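Local coordinates for protein carboxylesterase (Ferroplasma acidiphilum, PDB 3WJ2) that probably hydrolyses carboxylic esters as an alpha/beta-hydrolase-fold enzyme related to the hormone-sensitive lipases, at residues B[103-108]-B[296-301]; B[203-208]-B[250-255]; B[125-130]-B[166-171]; B[35-40]-B[92-97]. One frame throughout, in Å; residues are numbered along the deposited sequence.

In the fold
All four contacts are partly buried, with centres 14 to 15 Å from the centre of the chain, and none has a hydrogen bond between its segments. Contacts 1 and 4 share helix 96-106: contact 4 meets the turn that leads into it and contact 1 its end, their centres 20 Å apart. Contact 3 pairs two other helices, 125-139 and 157-172. Contact 2 joins two loops that lead into helices, one of them carrying the probable catalytic acid. The chemistry follows the place: contact 2 is carried by leucines and a proline, contact 1 by aliphatic carbons whose charged ends pair outside it, and contacts 3 and 4 each add a bridging water at the edge of a carbon-to-carbon touch.

Contact 1: B[103-108]-B[296-301]; sequences AKESGV and IVKMVA
E105 turns CG away from its carbonyl carbon (chi1 -63°) and bends again at chi2, which lays its carboxylate end over the aliphatic part of K298; the two chains cross obliquely, with E105 CD 3.8 Å from K298 CG. S106 has OG set between backbone N and carbonyl carbon (chi1 63°), which leaves CB as the side-chain atom nearest the other helix, 3.3 Å from A301 O, with OG turned to its own helix end. The backbones come close, S106 CA being 4.6 Å from A301 CA. S106 CA lies 3.3 Å from A301 O in a CA-H...O contact bent to 130° at the hydrogen. A301 CB packs on E105 CB at 3.7 Å.

The opposite charges do not pair, since E105 OE1 and K298 NZ stay 5.1 Å apart. E105 instead bridges to R302, and K298 to D306 of the second subunit. S106 OG accepts from V108 N at 3.2 Å, closing an ST turn at the helix end, and also bonds to L102 O. Helix 291-303 sets V300 against strands 180-183 and 243-248. Two such helices side by side against one face of the central sheet are typical of the alpha/beta-hydrolase fold.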
loop_
_atom_site.group_PDB
_atom_site.type_symbol
_atom_site.label_atom_id
_atom_site.label_comp_id
_atom_site.label_asym_id
_atom_site.label_seq_id
_atom_site.Cartn_x
_atom_site.Cartn_y
_atom_site.Cartn_z
ATOM N N ALA B 103 -16.925 6.496 29.388
ATOM C CA ALA B 103 -16.925 7.226 30.621
ATOM C C ALA B 103 -16.006 6.657 31.714
ATOM O O ALA B 103 -15.303 7.418 32.338
ATOM C CB ALA B 103 -18.398 7.322 31.101
ATOM N N LYS B 104 -16.002 5.321 31.803
ATOM C CA LYS B 104 -15.203 4.656 32.833
ATOM C C LYS B 104 -13.700 4.881 32.531
ATOM O O LYS B 104 -12.913 5.283 33.392
ATOM C CB LYS B 104 -15.560 3.214 32.921
ATOM C CG LYS B 104 -14.794 2.483 34.062
ATOM C CD LYS B 104 -15.734 1.679 35.061
ATOM C CE LYS B 104 -15.918 2.310 36.468
ATOM N NZ LYS B 104 -17.003 1.659 37.255
ATOM N N GLU B 105 -13.323 4.721 31.252
ATOM C CA GLU B 105 -11.921 4.842 30.916
ATOM C C GLU B 105 -11.348 6.269 30.818
ATOM O O GLU B 105 -10.161 6.507 31.076
ATOM C CB GLU B 105 -11.679 4.116 29.580
ATOM C CG GLU B 105 -11.969 2.596 29.640
ATOM C CD GLU B 105 -11.062 1.848 30.607
ATOM O OE1 GLU B 105 -9.955 2.331 30.908
ATOM O OE2 GLU B 105 -11.550 0.821 31.191
ATOM N N SER B 106 -12.194 7.269 30.439
ATOM C CA SER B 106 -11.749 8.609 30.340
ATOM C C SER B 106 -11.824 9.369 31.658
ATOM O O SER B 106 -11.102 10.292 31.837
ATOM C CB SER B 106 -12.563 9.437 29.288
ATOM O OG SER B 106 -13.954 9.526 29.696
ATOM N N GLY B 107 -12.798 8.980 32.496
ATOM C CA GLY B 107 -12.951 9.827 33.701
ATOM C C GLY B 107 -13.595 11.160 33.491
ATOM O O GLY B 107 -13.541 12.002 34.369
ATOM N N VAL B 108 -14.183 11.394 32.330
ATOM C CA VAL B 108 -14.845 12.700 32.066
ATOM C C VAL B 108 -16.301 12.459 31.796
ATOM O O VAL B 108 -16.721 11.290 31.612
ATOM C CB VAL B 108 -14.188 13.565 30.961
ATOM C CG1 VAL B 108 -12.646 13.771 31.192
ATOM C CG2 VAL B 108 -14.458 12.988 29.561
ATOM N N ILE B 296 -7.318 -0.151 21.934
ATOM C CA ILE B 296 -7.276 1.147 21.128
ATOM C C ILE B 296 -8.241 2.126 21.719
ATOM O O ILE B 296 -7.884 3.330 21.892
ATOM C CB ILE B 296 -7.503 0.846 19.630
ATOM C CG1 ILE B 296 -6.274 0.149 19.112
ATOM C CG2 ILE B 296 -7.885 2.143 18.798
ATOM C CD1 ILE B 296 -6.567 -0.519 17.733
ATOM N N VAL B 297 -9.470 1.679 22.038
ATOM C CA VAL B 297 -10.417 2.598 22.653
ATOM C C VAL B 297 -9.891 3.084 24.017
ATOM O O VAL B 297 -10.006 4.255 24.348
ATOM C CB VAL B 297 -11.808 1.912 22.819
ATOM C CG1 VAL B 297 -12.760 2.891 23.634
ATOM C CG2 VAL B 297 -12.397 1.539 21.498
ATOM N N LYS B 298 -9.355 2.186 24.884
ATOM C CA LYS B 298 -8.758 2.616 26.158
ATOM C C LYS B 298 -7.630 3.660 25.997
ATOM O O LYS B 298 -7.525 4.646 26.735
ATOM C CB LYS B 298 -8.143 1.387 26.880
ATOM C CG LYS B 298 -9.142 0.566 27.530
ATOM C CD LYS B 298 -8.490 -0.783 28.110
ATOM C CE LYS B 298 -7.492 -0.561 29.089
ATOM N NZ LYS B 298 -7.388 -1.946 29.705
ATOM N N MET B 299 -6.776 3.451 24.947
ATOM C CA MET B 299 -5.638 4.339 24.628
ATOM C C MET B 299 -6.243 5.761 24.408
ATOM O O MET B 299 -5.745 6.735 24.970
ATOM C CB MET B 299 -4.902 3.864 23.344
ATOM C CG MET B 299 -3.907 2.881 23.690
ATOM S SD MET B 299 -3.328 2.394 21.924
ATOM C CE MET B 299 -2.018 1.899 22.843
ATOM N N VAL B 300 -7.208 5.859 23.563
ATOM C CA VAL B 300 -7.807 7.155 23.217
ATOM C C VAL B 300 -8.489 7.753 24.431
ATOM O O VAL B 300 -8.268 8.917 24.783
ATOM C CB VAL B 300 -8.762 6.986 22.041
ATOM C CG1 VAL B 300 -9.503 8.291 21.823
ATOM C CG2 VAL B 300 -7.930 6.621 20.756
ATOM N N ALA B 301 -9.332 6.927 25.088
ATOM C CA ALA B 301 -10.117 7.474 26.171
ATOM C C ALA B 301 -9.232 8.005 27.272
ATOM O O ALA B 301 -9.632 8.983 27.888
ATOM C CB ALA B 301 -11.061 6.303 26.714
#

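Contact 2: B[203-208]-B[250-255]; sequences YVLTGK and YDPLRD
This is an apolar packing contact between the loop before helix 207-217 and the type I turn D251-R254 that follows strand 243-248 and leads into helix 254-266: L205 rests on P252 and L253. L205 has CG anti to N (chi1 171°), which carries CD2 into the fork between the two residues. That methyl lies 4.0 Å from CG of L253, whose side chain it meets at about a right angle, while L205 CD2 and P252 CG are 4.1 Å apart. The proline ring also touches backbone, with P252 CG 3.5 Å from L205 O.

L205 CD2 also reaches D251 OD1 at 4.1 Å, a touch without a bond. That oxygen is used within its own turn: it accepts from L253 N at 2.9 Å, the N-H nearly straight at 160° and arriving from above the carboxylate plane. OD2 of the same carboxylate bonds to N248. H281 touches L205, D251 and L253 alike; by analogy with the hormone-sensitive lipase family, D251 and H281 probably belong to a catalytic triad with S156. With an alanine at D251, L253 N is likely to lose its capping acceptor, N248 its mate and H281 its carboxylate neighbour.

The chemistry implies that hydrogen bonds from its own strand end and turn fix the rotation of the carboxylate, while the L205 side chain adds apolar packing across the contact.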
loop_
_atom_site.group_PDB
_atom_site.type_symbol
_atom_site.label_atom_id
_atom_site.label_comp_id
_atom_site.label_asym_id
_atom_site.label_seq_id
_atom_site.Cartn_x
_atom_site.Cartn_y
_atom_site.Cartn_z
ATOM N N TYR B 203 -17.906 -8.213 3.424
ATOM C CA TYR B 203 -19.173 -8.246 4.241
ATOM C C TYR B 203 -19.552 -7.188 5.297
ATOM O O TYR B 203 -20.777 -6.867 5.352
ATOM C CB TYR B 203 -19.522 -9.677 4.732
ATOM C CG TYR B 203 -19.410 -10.729 3.630
ATOM C CD1 TYR B 203 -20.416 -10.899 2.658
ATOM C CD2 TYR B 203 -18.276 -11.549 3.557
ATOM C CE1 TYR B 203 -20.275 -11.875 1.620
ATOM C CE2 TYR B 203 -18.128 -12.500 2.558
ATOM C CZ TYR B 203 -19.114 -12.665 1.592
ATOM O OH TYR B 203 -18.893 -13.642 0.640
ATOM N N VAL B 204 -18.627 -6.651 6.143
ATOM C CA VAL B 204 -19.113 -5.840 7.296
ATOM C C VAL B 204 -19.525 -4.446 6.865
ATOM O O VAL B 204 -20.643 -4.098 6.971
ATOM C CB VAL B 204 -18.268 -5.813 8.611
ATOM C CG1 VAL B 204 -19.076 -5.143 9.734
ATOM C CG2 VAL B 204 -17.856 -7.215 9.061
ATOM N N LEU B 205 -18.638 -3.627 6.348
ATOM C CA LEU B 205 -19.161 -2.412 5.703
ATOM C C LEU B 205 -18.854 -2.544 4.255
ATOM O O LEU B 205 -17.690 -2.507 3.879
ATOM C CB LEU B 205 -18.518 -1.180 6.313
ATOM C CG LEU B 205 -18.772 0.150 5.625
ATOM C CD1 LEU B 205 -20.309 0.475 5.659
ATOM C CD2 LEU B 205 -17.884 1.227 6.292
ATOM N N THR B 206 -19.840 -2.764 3.392
ATOM C CA THR B 206 -19.589 -2.976 2.023
ATOM C C THR B 206 -19.701 -1.693 1.203
ATOM O O THR B 206 -20.314 -0.731 1.668
ATOM C CB THR B 206 -20.591 -3.973 1.391
ATOM O OG1 THR B 206 -21.926 -3.465 1.532
ATOM C CG2 THR B 206 -20.611 -5.277 2.132
ATOM N N GLY B 207 -19.204 -1.741 -0.030
ATOM C CA GLY B 207 -19.380 -0.642 -1.009
ATOM C C GLY B 207 -20.829 -0.279 -1.293
ATOM O O GLY B 207 -21.239 0.912 -1.284
ATOM N N LYS B 208 -21.639 -1.303 -1.484
ATOM C CA LYS B 208 -23.071 -1.141 -1.740
ATOM C C LYS B 208 -23.753 -0.498 -0.555
ATOM O O LYS B 208 -24.565 0.387 -0.754
ATOM C CB LYS B 208 -23.752 -2.453 -2.037
ATOM C CG LYS B 208 -23.390 -2.929 -3.450
ATOM C CD LYS B 208 -23.920 -4.346 -3.612
ATOM C CE LYS B 208 -25.387 -4.250 -3.976
ATOM N NZ LYS B 208 -25.878 -5.574 -4.410
ATOM N N TYR B 250 -8.330 -2.522 7.875
ATOM C CA TYR B 250 -9.110 -3.208 6.820
ATOM C C TYR B 250 -10.500 -2.636 6.715
ATOM O O TYR B 250 -11.460 -3.206 7.193
ATOM C CB TYR B 250 -9.160 -4.685 7.269
ATOM C CG TYR B 250 -7.790 -5.390 7.160
ATOM C CD1 TYR B 250 -7.183 -5.528 5.930
ATOM C CD2 TYR B 250 -7.179 -5.883 8.270
ATOM C CE1 TYR B 250 -5.894 -6.172 5.861
ATOM C CE2 TYR B 250 -5.988 -6.587 8.226
ATOM C CZ TYR B 250 -5.361 -6.701 6.994
ATOM O OH TYR B 250 -4.179 -7.414 6.908
ATOM N N ASP B 251 -10.568 -1.431 6.238
ATOM C CA ASP B 251 -11.874 -0.681 6.314
ATOM C C ASP B 251 -11.901 0.171 5.055
ATOM O O ASP B 251 -10.937 0.905 4.738
ATOM C CB ASP B 251 -11.825 0.214 7.586
ATOM C CG ASP B 251 -12.994 1.184 7.702
ATOM O OD1 ASP B 251 -13.826 1.385 6.860
ATOM O OD2 ASP B 251 -13.025 1.734 8.845
ATOM N N PRO B 252 -12.975 0.094 4.266
ATOM C CA PRO B 252 -13.045 0.942 3.036
ATOM C C PRO B 252 -12.872 2.452 3.284
ATOM O O PRO B 252 -12.413 3.199 2.414
ATOM C CB PRO B 252 -14.373 0.607 2.393
ATOM C CG PRO B 252 -15.182 -0.101 3.519
ATOM C CD PRO B 252 -14.239 -0.651 4.514
ATOM N N LEU B 253 -13.261 2.936 4.489
ATOM C CA LEU B 253 -13.193 4.357 4.812
ATOM C C LEU B 253 -11.810 4.863 5.212
ATOM O O LEU B 253 -11.628 6.032 5.507
ATOM C CB LEU B 253 -14.124 4.669 6.022
ATOM C CG LEU B 253 -15.549 4.427 5.657
ATOM C CD1 LEU B 253 -16.477 5.060 6.795
ATOM C CD2 LEU B 253 -16.028 4.817 4.317
ATOM N N ARG B 254 -10.793 3.983 5.320
ATOM C CA ARG B 254 -9.524 4.295 5.919
ATOM C C ARG B 254 -8.731 5.377 5.146
ATOM O O ARG B 254 -8.181 6.281 5.763
ATOM C CB ARG B 254 -8.679 2.993 5.937
ATOM C CG ARG B 254 -7.242 3.145 6.503
ATOM C CD ARG B 254 -6.408 1.896 6.133
ATOM N NE ARG B 254 -6.017 2.056 4.742
ATOM C CZ ARG B 254 -5.354 1.081 4.097
ATOM N NH1 ARG B 254 -5.218 -0.138 4.642
ATOM N NH2 ARG B 254 -4.965 1.291 2.840
ATOM N N ASP B 255 -8.576 5.192 3.840
ATOM C CA ASP B 255 -7.592 6.131 3.161
ATOM C C ASP B 255 -7.998 7.644 3.271
ATOM O O ASP B 255 -7.144 8.467 3.646
ATOM C CB ASP B 255 -7.349 5.761 1.714
ATOM C CG ASP B 255 -6.445 4.468 1.568
ATOM O OD1 ASP B 255 -5.833 4.042 2.552
ATOM O OD2 ASP B 255 -6.385 3.952 0.436
#

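Contact 3: B[125-130]-B[166-171]; sequences DAFNDA and CLKCRD
Two sheet-flanking helices, 125-139 and 157-172, meet here through F127 and K168, with their nearest CA atoms, those of the same two residues, 9.9 Å apart, so that side chains span the interval. The lysine does the reaching: chi1 of -178° swings CG to the far side from the backbone N, and an extended chain beyond it runs the methylenes obliquely past the rim of the phenyl ring. K168 CD sits 3.6 Å from F127 CZ, near the ring plane, and K168 CB lies in that plane 3.7 Å from F127 CZ. The contact with F127 is made by methylene carbons at the ring edge; the cation-pi partner of K168 is Y131. Y228 meets the F127 ring with the planes at about 15°.

In the alpha/beta-hydrolase fold these helices follow strands 109-113 and 150-155, and helix 157-172 comes directly after the presumed nucleophile elbow around S156. A126 and A130 of the first helix touch L161 of the second.

The polar ends meet through one water. N128 OD1 and K168 NZ are 4.3 Å apart, too far for a direct bond; the water donates to N128 OD1 at 2.7 Å and accepts from K168 NZ at 2.7 Å.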
loop_
_atom_site.group_PDB
_atom_site.type_symbol
_atom_site.label_atom_id
_atom_site.label_comp_id
_atom_site.label_asym_id
_atom_site.label_seq_id
_atom_site.Cartn_x
_atom_site.Cartn_y
_atom_site.Cartn_z
ATOM N N ASP B 125 -30.062 17.866 8.501
ATOM C CA ASP B 125 -30.638 17.798 9.846
ATOM C C ASP B 125 -29.627 17.246 10.920
ATOM O O ASP B 125 -29.479 17.854 11.949
ATOM C CB ASP B 125 -31.955 16.948 9.871
ATOM C CG ASP B 125 -33.106 17.645 9.077
ATOM O OD1 ASP B 125 -32.934 18.835 8.672
ATOM O OD2 ASP B 125 -34.171 17.005 8.846
ATOM N N ALA B 126 -28.983 16.087 10.664
ATOM C CA ALA B 126 -28.093 15.533 11.755
ATOM C C ALA B 126 -26.974 16.519 11.978
ATOM O O ALA B 126 -26.497 16.655 13.104
ATOM C CB ALA B 126 -27.518 14.200 11.274
ATOM N N PHE B 127 -26.465 17.050 10.866
ATOM C CA PHE B 127 -25.362 18.005 11.033
ATOM C C PHE B 127 -25.786 19.205 11.909
ATOM O O PHE B 127 -25.047 19.635 12.797
ATOM C CB PHE B 127 -24.907 18.483 9.612
ATOM C CG PHE B 127 -23.996 19.655 9.699
ATOM C CD1 PHE B 127 -22.681 19.552 10.149
ATOM C CD2 PHE B 127 -24.553 20.936 9.458
ATOM C CE1 PHE B 127 -21.878 20.713 10.294
ATOM C CE2 PHE B 127 -23.755 22.097 9.635
ATOM C CZ PHE B 127 -22.417 21.991 10.061
ATOM N N ASN B 128 -26.948 19.818 11.592
ATOM C CA ASN B 128 -27.436 20.914 12.388
ATOM C C ASN B 128 -27.708 20.472 13.837
ATOM O O ASN B 128 -27.483 21.250 14.753
ATOM C CB ASN B 128 -28.735 21.460 11.756
ATOM C CG ASN B 128 -28.472 22.268 10.471
ATOM O OD1 ASN B 128 -27.322 22.754 10.205
ATOM N ND2 ASN B 128 -29.549 22.422 9.657
ATOM N N ASP B 129 -28.156 19.219 14.023
ATOM C CA ASP B 129 -28.334 18.715 15.361
ATOM C C ASP B 129 -26.999 18.673 16.131
ATOM O O ASP B 129 -26.923 19.001 17.335
ATOM C CB ASP B 129 -28.975 17.343 15.325
ATOM C CG ASP B 129 -30.380 17.363 14.861
ATOM O OD1 ASP B 129 -31.001 18.457 14.741
ATOM O OD2 ASP B 129 -30.929 16.276 14.571
ATOM N N ALA B 130 -25.956 18.192 15.494
ATOM C CA ALA B 130 -24.614 18.122 16.093
ATOM C C ALA B 130 -24.074 19.531 16.425
ATOM O O ALA B 130 -23.691 19.815 17.567
ATOM C CB ALA B 130 -23.657 17.251 15.165
ATOM N N CYS B 166 -16.980 21.127 13.662
ATOM C CA CYS B 166 -15.772 21.926 13.968
ATOM C C CYS B 166 -15.502 22.857 12.814
ATOM O O CYS B 166 -15.201 24.037 13.062
ATOM C CB CYS B 166 -14.564 21.070 14.212
ATOM S SG CYS B 166 -14.767 20.174 15.829
ATOM N N LEU B 167 -15.659 22.371 11.601
ATOM C CA LEU B 167 -15.415 23.231 10.417
ATOM C C LEU B 167 -16.394 24.406 10.441
ATOM O O LEU B 167 -16.029 25.560 10.139
ATOM C CB LEU B 167 -15.710 22.455 9.128
ATOM C CG LEU B 167 -14.556 21.614 8.675
ATOM C CD1 LEU B 167 -14.990 20.758 7.521
ATOM C CD2 LEU B 167 -13.309 22.571 8.120
ATOM N N LYS B 168 -17.660 24.167 10.781
ATOM C CA LYS B 168 -18.625 25.307 10.783
ATOM C C LYS B 168 -18.334 26.289 11.934
ATOM O O LYS B 168 -18.496 27.557 11.773
ATOM C CB LYS B 168 -20.075 24.756 10.867
ATOM C CG LYS B 168 -21.091 25.942 10.830
ATOM C CD LYS B 168 -22.540 25.523 10.683
ATOM C CE LYS B 168 -23.443 26.801 11.049
ATOM N NZ LYS B 168 -24.865 26.316 10.607
ATOM N N CYS B 169 -17.930 25.816 13.110
ATOM C CA CYS B 169 -17.483 26.702 14.223
ATOM C C CYS B 169 -16.343 27.549 13.714
ATOM O O CYS B 169 -16.391 28.798 13.942
ATOM C CB CYS B 169 -16.984 25.903 15.464
ATOM S SG CYS B 169 -18.320 24.995 16.301
ATOM N N ARG B 170 -15.462 26.951 12.936
ATOM C CA ARG B 170 -14.254 27.713 12.491
ATOM C C ARG B 170 -14.736 28.767 11.522
ATOM O O ARG B 170 -14.342 30.020 11.660
ATOM C CB ARG B 170 -13.253 26.689 11.903
ATOM C CG ARG B 170 -11.800 27.239 11.604
ATOM C CD ARG B 170 -11.814 28.093 10.354
ATOM N NE ARG B 170 -12.442 27.481 9.159
ATOM C CZ ARG B 170 -11.918 26.493 8.424
ATOM N NH1 ARG B 170 -10.713 25.996 8.749
ATOM N NH2 ARG B 170 -12.574 26.028 7.370
ATOM N N ASP B 171 -15.576 28.347 10.589
ATOM C CA ASP B 171 -16.056 29.289 9.533
ATOM C C ASP B 171 -16.810 30.448 10.133
ATOM O O ASP B 171 -16.623 31.622 9.660
ATOM C CB ASP B 171 -16.927 28.542 8.558
ATOM C CG ASP B 171 -16.158 27.537 7.739
ATOM O OD1 ASP B 171 -14.913 27.656 7.619
ATOM O OD2 ASP B 171 -16.790 26.670 7.092
HETATM O O HOH W 1 -25.958 24.292 12.000
#

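Contact 4: B[35-40]-B[92-97]; sequences FLDESS and IETYDN
Van der Waals packing comes first: the methyl of T94 presses against the helix turn that holds D37. With OG1 between N and the carbonyl carbon (chi1 65°), CG2 falls anti to the carbonyl carbon, where T94 CG2 lies 3.6 Å from D37 O and 3.8 Å from D37 CB. S40 joins in from the next turn, with S40 OG 3.9 Å from T94 CB.

Water-mediated bonding is the second kind. With chi1 at 165°, S40 OG faces away from its backbone N toward a water at a doubtfully short 2.5 Å, which donates to T94 O at 2.8 Å. S40 OG and T94 O themselves are 4.2 Å apart.

Polar anchoring of the two partners is the third. D37 OD1 bonds to G90 N, tying helix 29-43 to the loop before T94; T94 N bonds to N91 OD1. A type I beta turn from E93 to D96, with D96 N 3.1 Å from E93 O, leads into helix 96-106.

The same loop begins with H83, whose ring meets Y95, and carries the HGGG sequence. In hormone-sensitive-lipase-like esterases that motif lines the oxyanion hole, so this contact probably places helix 29-43 against the oxyanion loop.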
loop_
_atom_site.group_PDB
_atom_site.type_symbol
_atom_site.label_atom_id
_atom_site.label_comp_id
_atom_site.label_asym_id
_atom_site.label_seq_id
_atom_site.Cartn_x
_atom_site.Cartn_y
_atom_site.Cartn_z
ATOM N N PHE B 35 -34.059 -3.847 12.445
ATOM C CA PHE B 35 -33.241 -5.022 12.454
ATOM C C PHE B 35 -31.898 -4.774 13.102
ATOM O O PHE B 35 -31.469 -5.492 13.954
ATOM C CB PHE B 35 -33.054 -5.560 11.039
ATOM C CG PHE B 35 -32.139 -6.751 10.982
ATOM C CD1 PHE B 35 -32.558 -8.011 11.507
ATOM C CD2 PHE B 35 -30.878 -6.654 10.393
ATOM C CE1 PHE B 35 -31.723 -9.098 11.452
ATOM C CE2 PHE B 35 -30.017 -7.769 10.344
ATOM C CZ PHE B 35 -30.450 -8.991 10.852
ATOM N N LEU B 36 -31.220 -3.712 12.679
ATOM C CA LEU B 36 -29.887 -3.546 13.161
ATOM C C LEU B 36 -29.877 -3.078 14.632
ATOM O O LEU B 36 -29.004 -3.559 15.421
ATOM C CB LEU B 36 -29.140 -2.561 12.235
ATOM C CG LEU B 36 -28.937 -3.047 10.786
ATOM C CD1 LEU B 36 -28.356 -1.815 9.955
ATOM C CD2 LEU B 36 -27.948 -4.225 10.782
ATOM N N ASP B 37 -30.832 -2.223 15.045
ATOM C CA ASP B 37 -30.763 -1.749 16.423
ATOM C C ASP B 37 -31.176 -2.892 17.388
ATOM O O ASP B 37 -30.555 -3.057 18.421
ATOM C CB ASP B 37 -31.676 -0.562 16.702
ATOM C CG ASP B 37 -31.212 0.758 16.005
ATOM O OD1 ASP B 37 -30.046 0.753 15.581
ATOM O OD2 ASP B 37 -32.102 1.667 15.926
ATOM N N GLU B 38 -32.236 -3.618 17.007
ATOM C CA GLU B 38 -32.722 -4.687 17.908
ATOM C C GLU B 38 -31.760 -5.870 17.948
ATOM O O GLU B 38 -31.519 -6.422 19.036
ATOM C CB GLU B 38 -34.163 -5.099 17.602
ATOM C CG GLU B 38 -35.230 -3.981 17.680
ATOM C CD GLU B 38 -35.467 -3.370 19.111
ATOM O OE1 GLU B 38 -34.996 -3.958 20.122
ATOM O OE2 GLU B 38 -36.079 -2.266 19.205
ATOM N N SER B 39 -31.173 -6.211 16.810
ATOM C CA SER B 39 -30.099 -7.210 16.744
ATOM C C SER B 39 -28.983 -6.879 17.730
ATOM O O SER B 39 -28.500 -7.759 18.475
ATOM C CB SER B 39 -29.498 -7.335 15.320
ATOM O OG SER B 39 -30.412 -8.043 14.522
ATOM N N SER B 40 -28.556 -5.607 17.724
ATOM C CA SER B 40 -27.528 -5.142 18.626
ATOM C C SER B 40 -27.919 -5.256 20.117
ATOM O O SER B 40 -27.125 -5.750 20.939
ATOM C CB SER B 40 -27.074 -3.700 18.226
ATOM O OG SER B 40 -26.361 -3.171 19.311
ATOM N N ILE B 92 -29.180 5.927 21.590
ATOM C CA ILE B 92 -28.593 5.929 22.862
ATOM C C ILE B 92 -28.539 4.513 23.478
ATOM O O ILE B 92 -27.566 4.144 24.086
ATOM C CB ILE B 92 -29.356 6.929 23.778
ATOM C CG1 ILE B 92 -28.868 8.336 23.496
ATOM C CG2 ILE B 92 -29.029 6.627 25.212
ATOM C CD1 ILE B 92 -29.763 9.465 24.050
ATOM N N GLU B 93 -29.620 3.761 23.330
ATOM C CA GLU B 93 -29.633 2.447 23.922
ATOM C C GLU B 93 -28.656 1.524 23.256
ATOM O O GLU B 93 -27.966 0.815 24.021
ATOM C CB GLU B 93 -31.042 1.781 23.904
ATOM C CG GLU B 93 -32.117 2.623 24.687
ATOM C CD GLU B 93 -31.784 2.957 26.144
ATOM O OE1 GLU B 93 -30.957 2.302 26.803
ATOM O OE2 GLU B 93 -32.331 3.986 26.616
ATOM N N THR B 94 -28.495 1.599 21.912
ATOM C CA THR B 94 -27.585 0.612 21.324
ATOM C C THR B 94 -26.104 0.977 21.654
ATOM O O THR B 94 -25.208 0.116 21.609
ATOM C CB THR B 94 -27.742 0.421 19.859
ATOM O OG1 THR B 94 -27.386 1.645 19.147
ATOM C CG2 THR B 94 -29.176 0.134 19.449
ATOM N N TYR B 95 -25.873 2.284 21.920
ATOM C CA TYR B 95 -24.557 2.731 22.298
ATOM C C TYR B 95 -24.320 2.720 23.781
ATOM O O TYR B 95 -23.264 3.127 24.175
ATOM C CB TYR B 95 -24.291 4.224 21.681
ATOM C CG TYR B 95 -23.724 4.020 20.256
ATOM C CD1 TYR B 95 -24.515 3.534 19.241
ATOM C CD2 TYR B 95 -22.357 4.357 20.003
ATOM C CE1 TYR B 95 -23.954 3.305 17.888
ATOM C CE2 TYR B 95 -21.879 4.154 18.715
ATOM C CZ TYR B 95 -22.621 3.616 17.724
ATOM O OH TYR B 95 -22.093 3.398 16.479
ATOM N N ASP B 96 -25.275 2.299 24.616
ATOM C CA ASP B 96 -25.075 2.556 25.993
ATOM C C ASP B 96 -23.873 1.792 26.632
ATOM O O ASP B 96 -23.127 2.360 27.450
ATOM C CB ASP B 96 -26.437 2.120 26.658
ATOM C CG ASP B 96 -26.517 2.532 28.144
ATOM O OD1 ASP B 96 -26.714 3.732 28.484
ATOM O OD2 ASP B 96 -26.256 1.584 28.961
ATOM N N ASN B 97 -23.652 0.527 26.256
ATOM C CA ASN B 97 -22.528 -0.242 26.819
ATOM C C ASN B 97 -21.187 0.523 26.427
ATOM O O ASN B 97 -20.354 0.723 27.298
ATOM C CB ASN B 97 -22.412 -1.655 26.282
ATOM C CG ASN B 97 -23.364 -2.633 27.013
ATOM O OD1 ASN B 97 -24.305 -2.181 27.709
ATOM N ND2 ASN B 97 -23.127 -3.903 26.853
HETATM O O HOH W 2 -26.001 -2.577 21.671
#